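Local coordinates for protein ADP-dependent (S)-NAD(P)H-hydrate dehydratase (PDB 2R3B) that probably dehydrates the S-form of hydrated NAD(P)H, using ADP and yielding AMP and phosphate, to repair the damaged coenzyme, at residues S24-I27 with L28-V31; S37-K41 with S42-R46; F99-T102 with V103-T106; G223-P226 with G227-T230. All blocks are in the same frame, centred on the assembly; numbering follows the deposited sequence.

Interaction 1: S24-I27 with L28-V31; sequences SKDI and LEEV
I27 and V31 meet one turn apart on the short amphipathic helix 25-31, which S24 opens as N-cap. The I27 side chain can be followed outward. Its CB lies next to the L28 amide N, as its covalent position requires, and CG2 lies 4.2 Å from CG of L28. With CG1 anti to the backbone N (chi1 -163°), that branch reaches CG2 of V31 at 4.2 Å. From there CD1 turns to OE1 of E30, 4.1 Å away, an apolar tip beside a carboxylate oxygen that is salt-bridged to R21. The buried face made by I27 and L28 rests on Y260 of helix 252-269, and L28 also touches Y292 of helix 278-292.

The exposed side carries D26, E29 and E30 as well as K25. D26 OD1 and E29 OE1 come within 3.9 Å, their carboxylate planes turned 43° apart, an approach of like charges that is probably mildly unfavourable and eased by solvent. The backbone follows the helical pattern, with E29 N bound to K25 O, E30 N to D26 O and V31 N to I27 O. At the first turn, S24 OG accepts from D26 N at 3.3 Å, with an N-H...O angle of 151°.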
# COMPACT_ATOMS: atom_id res chain seq x y z
N SER B 24 21.81 9.21 -26.36
CA SER B 24 21.34 7.85 -26.67
C SER B 24 21.74 6.91 -25.54
O SER B 24 22.31 7.34 -24.54
CB SER B 24 22.00 7.39 -27.99
OG SER B 24 23.39 7.20 -27.81
N LYS B 25 21.50 5.62 -25.72
CA LYS B 25 21.87 4.62 -24.74
C LYS B 25 23.35 4.67 -24.39
O LYS B 25 23.76 4.15 -23.38
CB LYS B 25 21.51 3.23 -25.26
CG LYS B 25 20.02 3.00 -25.31
CD LYS B 25 19.67 1.64 -25.91
CE LYS B 25 18.17 1.45 -26.03
NZ LYS B 25 17.87 0.03 -26.36
N ASP B 26 24.15 5.26 -25.28
CA ASP B 26 25.53 5.48 -25.00
C ASP B 26 25.80 6.17 -23.60
O ASP B 26 26.76 5.83 -22.88
CB ASP B 26 26.15 6.44 -26.05
CG ASP B 26 26.68 5.77 -27.24
OD1 ASP B 26 26.65 4.53 -27.33
OD2 ASP B 26 27.16 6.56 -28.09
N ILE B 27 24.99 7.14 -23.26
CA ILE B 27 25.16 7.83 -22.00
C ILE B 27 24.93 6.90 -20.79
O ILE B 27 25.57 7.07 -19.73
CB ILE B 27 24.23 9.07 -21.95
CG1 ILE B 27 24.68 10.03 -20.83
CG2 ILE B 27 22.76 8.67 -21.81
CD1 ILE B 27 26.02 10.71 -21.06
N LEU B 28 24.04 5.92 -20.96
CA LEU B 28 23.73 4.98 -19.89
C LEU B 28 24.91 4.03 -19.69
O LEU B 28 25.29 3.72 -18.57
CB LEU B 28 22.43 4.23 -20.18
CG LEU B 28 21.14 5.04 -20.33
CD1 LEU B 28 20.00 4.08 -20.59
CD2 LEU B 28 20.88 5.91 -19.08
N GLU B 29 25.53 3.59 -20.79
CA GLU B 29 26.68 2.71 -20.69
C GLU B 29 27.87 3.37 -20.04
O GLU B 29 28.60 2.74 -19.28
CB GLU B 29 27.04 2.19 -22.12
CG GLU B 29 25.94 1.30 -22.65
CD GLU B 29 26.09 0.95 -24.11
OE1 GLU B 29 26.99 1.53 -24.79
OE2 GLU B 29 25.30 0.10 -24.56
N GLU B 30 28.02 4.66 -20.30
CA GLU B 30 29.09 5.46 -19.77
C GLU B 30 28.90 5.67 -18.28
O GLU B 30 29.83 5.47 -17.51
CB GLU B 30 29.12 6.82 -20.46
CG GLU B 30 30.22 7.75 -19.97
CD GLU B 30 30.28 9.11 -20.67
OE1 GLU B 30 29.82 9.26 -21.83
OE2 GLU B 30 30.80 10.05 -20.02
N VAL B 31 27.70 6.06 -17.88
CA VAL B 31 27.41 6.51 -16.50
C VAL B 31 27.18 5.35 -15.52
O VAL B 31 27.70 5.37 -14.40
CB VAL B 31 26.18 7.47 -16.51
CG1 VAL B 31 25.70 7.79 -15.07
CG2 VAL B 31 26.52 8.75 -17.26

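Interaction 2: S37-K41 with S42-R46; sequences SDSYK and SNFGR
S39 and F44 touch where the loop between helix 25-31 and strand 46-50 closes on itself in a short run of 3-10 turns. S39 comes first along the chain. Its CB lies 3.3 Å from CZ of the F44 ring, approaching it obliquely. Its OG is bound to P36 O.

Y40 is gripped at both ends of its backbone by N43. Y40 N donates to N43 OD1 at 2.7 Å, in the plane of the amide carbonyl and almost straight at 175°. With CG beside its own backbone N (chi1 -60°), the N43 amide swings back to Y40 N. N43 N returns a bond to Y40 O at 2.9 Å, from above the carbonyl plane. N43 CB also lies over the centre of the F44 ring, 4.3 Å above its plane.

K41 O takes F44 N at 2.9 Å. A water also donates to K41 O at 2.7 Å and reaches on to G45 O. F44 forms a cation-pi pair with R35 and packs on A229 of the second subunit.

Y40 N, Y40 O and K41 O are thus all paired within the turns, and a side-chain oxygen serves as the acceptor for Y40 N. S39 O and the Y40 ring turn instead to H208 of the second subunit, the first by a hydrogen bond and the second by stacking.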
# COMPACT_ATOMS: atom_id res chain seq x y z
N SER B 37 32.84 -5.22 -5.97
CA SER B 37 32.45 -6.25 -5.00
C SER B 37 32.75 -5.89 -3.55
O SER B 37 32.16 -6.46 -2.64
CB SER B 37 33.13 -7.56 -5.35
OG SER B 37 34.53 -7.37 -5.32
N ASP B 38 33.63 -4.92 -3.31
CA ASP B 38 33.95 -4.54 -1.95
C ASP B 38 33.14 -3.35 -1.44
O ASP B 38 33.54 -2.71 -0.50
CB ASP B 38 35.46 -4.25 -1.83
CG ASP B 38 35.88 -2.99 -2.57
OD1 ASP B 38 35.24 -2.63 -3.59
OD2 ASP B 38 36.88 -2.37 -2.12
N SER B 39 31.97 -3.10 -2.03
CA SER B 39 31.18 -1.89 -1.72
C SER B 39 30.31 -2.09 -0.51
O SER B 39 29.88 -3.20 -0.25
CB SER B 39 30.24 -1.58 -2.88
OG SER B 39 30.92 -1.58 -4.12
N TYR B 40 30.00 -0.99 0.21
CA TYR B 40 28.95 -0.99 1.22
C TYR B 40 28.00 0.18 0.92
O TYR B 40 28.29 1.00 0.05
CB TYR B 40 29.54 -0.84 2.63
CG TYR B 40 30.27 -2.09 3.14
CD1 TYR B 40 29.54 -3.25 3.48
CD2 TYR B 40 31.65 -2.10 3.30
CE1 TYR B 40 30.18 -4.38 3.96
CE2 TYR B 40 32.32 -3.25 3.77
CZ TYR B 40 31.57 -4.39 4.10
OH TYR B 40 32.18 -5.54 4.57
N LYS B 41 26.89 0.28 1.64
CA LYS B 41 25.87 1.26 1.27
C LYS B 41 26.39 2.71 1.28
O LYS B 41 25.98 3.52 0.47
CB LYS B 41 24.59 1.11 2.10
CG LYS B 41 24.71 1.29 3.57
CD LYS B 41 23.37 1.06 4.22
CE LYS B 41 23.44 1.17 5.74
NZ LYS B 41 24.20 0.04 6.37
N SER B 42 27.33 3.02 2.17
CA SER B 42 27.90 4.37 2.22
C SER B 42 28.57 4.76 0.89
O SER B 42 28.55 5.95 0.49
CB SER B 42 28.94 4.44 3.36
OG SER B 42 30.09 3.68 2.99
N ASN B 43 29.14 3.78 0.18
CA ASN B 43 29.72 4.05 -1.14
C ASN B 43 28.69 4.53 -2.17
O ASN B 43 29.06 5.07 -3.22
CB ASN B 43 30.41 2.82 -1.71
CG ASN B 43 31.55 2.34 -0.82
OD1 ASN B 43 31.53 1.23 -0.31
ND2 ASN B 43 32.52 3.21 -0.61
N PHE B 44 27.41 4.32 -1.89
CA PHE B 44 26.38 4.70 -2.84
C PHE B 44 25.60 5.97 -2.43
O PHE B 44 24.58 6.31 -3.01
CB PHE B 44 25.51 3.49 -3.13
CG PHE B 44 26.33 2.33 -3.62
CD1 PHE B 44 27.14 2.52 -4.76
CD2 PHE B 44 26.43 1.16 -2.92
CE1 PHE B 44 27.98 1.50 -5.21
CE2 PHE B 44 27.27 0.12 -3.38
CZ PHE B 44 28.04 0.32 -4.52
N GLY B 45 26.17 6.68 -1.47
CA GLY B 45 25.79 8.04 -1.17
C GLY B 45 24.65 8.18 -0.20
O GLY B 45 23.82 7.27 -0.07
N ARG B 46 24.66 9.31 0.49
CA ARG B 46 23.57 9.70 1.41
C ARG B 46 22.82 10.82 0.74
O ARG B 46 23.39 11.88 0.46
CB ARG B 46 24.09 10.18 2.76
CG ARG B 46 24.70 9.10 3.67
CD ARG B 46 25.31 9.73 4.95
NE ARG B 46 24.31 10.44 5.75
CZ ARG B 46 23.61 9.95 6.78
NH1 ARG B 46 23.79 8.70 7.21
NH2 ARG B 46 22.71 10.75 7.40
O HOH W 1 25.00 5.37 2.16

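Interaction 3: F99-T102 with V103-T106; sequences FEET and VLLT
This is a local surface contact at the start of helix 102-111, after strand 95-97, the outermost of the sheet within this chain. L105 points back over the loop. Its CB lies 3.3 Å from E101 O. Its CG stands between the backbone N and the carbonyl carbon (chi1 86°), and this brings CD2 to 3.5 Å from F99 O. L105 and F99 both pack on I78 of strand 74-78 and I130 of helix 125-137, so the leucine ties the helix start to the sheet.

E101 is the N-cap residue and the centre of an inverse gamma turn. Its carbonyl opens the helical bonding, taking L105 N at 2.8 Å nearly along the C=O axis. Its side chain lies alongside that of L104, pointing the same way, with OE1 3.4 Å from L104 CD2. The other carboxylate oxygen, OE2, is held by G98 N. L104 also packs on Q55 of the second subunit.

T102 O is gripped twice by T106. The amide N reaches it at 3.2 Å, and the hydroxyl OG1 donates to it at 2.8 Å from the opposite face of the carbonyl plane.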
# COMPACT_ATOMS: atom_id res chain seq x y z
N PHE B 99 9.72 19.00 9.20
CA PHE B 99 10.16 20.38 9.04
C PHE B 99 10.42 21.10 10.35
O PHE B 99 11.22 22.05 10.39
CB PHE B 99 9.11 21.18 8.30
CG PHE B 99 8.99 20.85 6.83
CD1 PHE B 99 10.09 20.71 6.03
CD2 PHE B 99 7.74 20.81 6.25
CE1 PHE B 99 9.95 20.44 4.67
CE2 PHE B 99 7.61 20.56 4.90
CZ PHE B 99 8.72 20.37 4.13
N GLU B 100 9.71 20.70 11.41
CA GLU B 100 9.81 21.31 12.74
C GLU B 100 11.06 20.86 13.50
O GLU B 100 11.42 21.44 14.53
CB GLU B 100 8.54 20.95 13.56
CG GLU B 100 8.55 19.52 14.24
CD GLU B 100 8.03 18.31 13.38
OE1 GLU B 100 7.94 18.39 12.22
OE2 GLU B 100 7.77 17.25 13.93
N GLU B 101 11.69 19.79 13.03
CA GLU B 101 12.83 19.17 13.70
C GLU B 101 14.12 19.88 13.29
O GLU B 101 14.95 19.35 12.56
CB GLU B 101 12.85 17.67 13.36
CG GLU B 101 11.67 16.92 13.91
CD GLU B 101 11.86 15.45 13.76
OE1 GLU B 101 12.58 14.84 14.58
OE2 GLU B 101 11.27 14.86 12.81
N THR B 102 14.29 21.11 13.78
CA THR B 102 15.32 22.03 13.27
C THR B 102 16.73 21.45 13.36
O THR B 102 17.49 21.50 12.42
CB THR B 102 15.29 23.37 14.05
OG1 THR B 102 13.95 23.86 14.06
CG2 THR B 102 16.22 24.44 13.40
N VAL B 103 17.08 20.92 14.52
CA VAL B 103 18.42 20.40 14.74
C VAL B 103 18.67 19.13 13.94
O VAL B 103 19.68 19.00 13.26
CB VAL B 103 18.66 20.19 16.23
CG1 VAL B 103 20.05 19.53 16.47
CG2 VAL B 103 18.53 21.58 16.96
N LEU B 104 17.72 18.22 13.98
CA LEU B 104 17.86 16.95 13.25
C LEU B 104 17.92 17.18 11.74
O LEU B 104 18.71 16.55 11.04
CB LEU B 104 16.69 16.06 13.60
CG LEU B 104 16.76 14.66 12.98
CD1 LEU B 104 18.13 13.98 13.27
CD2 LEU B 104 15.60 13.82 13.53
N LEU B 105 17.11 18.09 11.23
CA LEU B 105 17.13 18.34 9.78
C LEU B 105 18.49 18.96 9.38
O LEU B 105 19.08 18.60 8.35
CB LEU B 105 15.93 19.18 9.38
CG LEU B 105 15.86 20.69 9.42
CD1 LEU B 105 16.65 21.32 8.25
CD2 LEU B 105 14.38 21.11 9.33
N THR B 106 19.03 19.82 10.23
CA THR B 106 20.36 20.36 10.00
C THR B 106 21.44 19.28 10.02
O THR B 106 22.35 19.29 9.21
CB THR B 106 20.63 21.46 11.06
OG1 THR B 106 19.63 22.50 10.88
CG2 THR B 106 22.03 22.01 10.97

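Interaction 4: G223-P226 with G227-T230; sequences GGNP and GMAT
N225 and M228, a selenomethionine, meet across a 3-10 turn in the loop that leads from strand 219-220 to helix 233-247 of this ribokinase-like fold. Their side chains cross at about a right angle. N225 ND2 lies 3.5 Å from SE of M228 and 3.7 Å from its CG. The M228 side chain also packs on I281 of helix 278-292.

The amide oxygen of N225 turns to the backbone of the turn. N225 OD1 is 2.8 Å from G227 N, a weak, bent bond. The main chain adds M228 N to N225 O at 3.1 Å.

Further out, D267 sets the position of the asparagine. Its OD1 accepts from N225 ND2, and its OD2 accepts from G224 N, so one carboxylate holds both the side chain and the backbone just before it. Beyond the turn, T233 OG1 bonds to M228 O, close to G234, which is predicted to bind AMP. R35 of the third subunit donates to P226 O, and P36 of that subunit packs on P226. The same P226 O also accepts from A229 N at 3.2 Å, with the donor 73° out of the carbonyl plane.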
# COMPACT_ATOMS: atom_id res chain seq x y z
N GLY B 223 14.37 11.74 -26.08
CA GLY B 223 13.15 11.00 -25.72
C GLY B 223 12.17 11.89 -25.00
O GLY B 223 12.44 13.07 -24.78
N GLY B 224 11.04 11.30 -24.62
CA GLY B 224 9.98 12.04 -23.96
C GLY B 224 8.72 11.94 -24.77
O GLY B 224 8.75 11.89 -26.00
N ASN B 225 7.58 11.87 -24.12
CA ASN B 225 6.34 11.72 -24.83
C ASN B 225 5.21 12.30 -24.00
O ASN B 225 5.34 12.42 -22.77
CB ASN B 225 6.10 10.26 -25.18
CG ASN B 225 5.73 9.44 -23.98
OD1 ASN B 225 4.57 9.38 -23.59
ND2 ASN B 225 6.73 8.80 -23.38
N PRO B 226 4.10 12.70 -24.66
CA PRO B 226 3.00 13.30 -23.90
C PRO B 226 2.20 12.38 -22.98
O PRO B 226 1.40 12.88 -22.20
CB PRO B 226 2.09 13.90 -25.00
CG PRO B 226 2.40 13.12 -26.21
CD PRO B 226 3.83 12.69 -26.12
N GLY B 227 2.45 11.07 -23.02
CA GLY B 227 1.93 10.15 -21.99
C GLY B 227 2.53 10.38 -20.60
O GLY B 227 1.97 9.95 -19.60
N MSE B 228 3.66 11.10 -20.55
CA MSE B 228 4.35 11.43 -19.31
C MSE B 228 3.91 12.79 -18.77
O MSE B 228 4.41 13.24 -17.75
CB MSE B 228 5.86 11.44 -19.57
CG MSE B 228 6.43 10.09 -19.94
SE MSE B 228 8.27 10.25 -20.63
CE MSE B 228 9.07 10.81 -18.94
N ALA B 229 2.99 13.46 -19.47
CA ALA B 229 2.54 14.80 -19.09
C ALA B 229 1.48 14.68 -17.99
O ALA B 229 0.29 14.95 -18.19
CB ALA B 229 1.98 15.53 -20.29
N THR B 230 1.93 14.26 -16.81
CA THR B 230 1.03 14.02 -15.72
C THR B 230 1.76 14.39 -14.43
O THR B 230 2.99 14.39 -14.36
CB THR B 230 0.54 12.55 -15.69
OG1 THR B 230 -0.45 12.41 -14.65
CG2 THR B 230 1.66 11.55 -15.44

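All four contacts are local, but their settings differ. Interactions 1 and 3 each start a helix, on opposite sides of the chain's centre, about 38 Å apart between centres. Interaction 1 turns an apolar face inward and a charged one outward. Interaction 3 is a surface contact, with L105 alone buried. Interactions 2 and 4 are 3-10 turns in loops. Each uses an asparagine side-chain oxygen to accept a backbone N-H, nearly straight in interaction 2, weak in interaction 4. Their centres are about 33 Å apart within a chain, yet they are joined in the tetramer through F44 and A229 of different subunits. Interaction 4 has no exposed residue among those that touch and lies near the predicted nucleotide site.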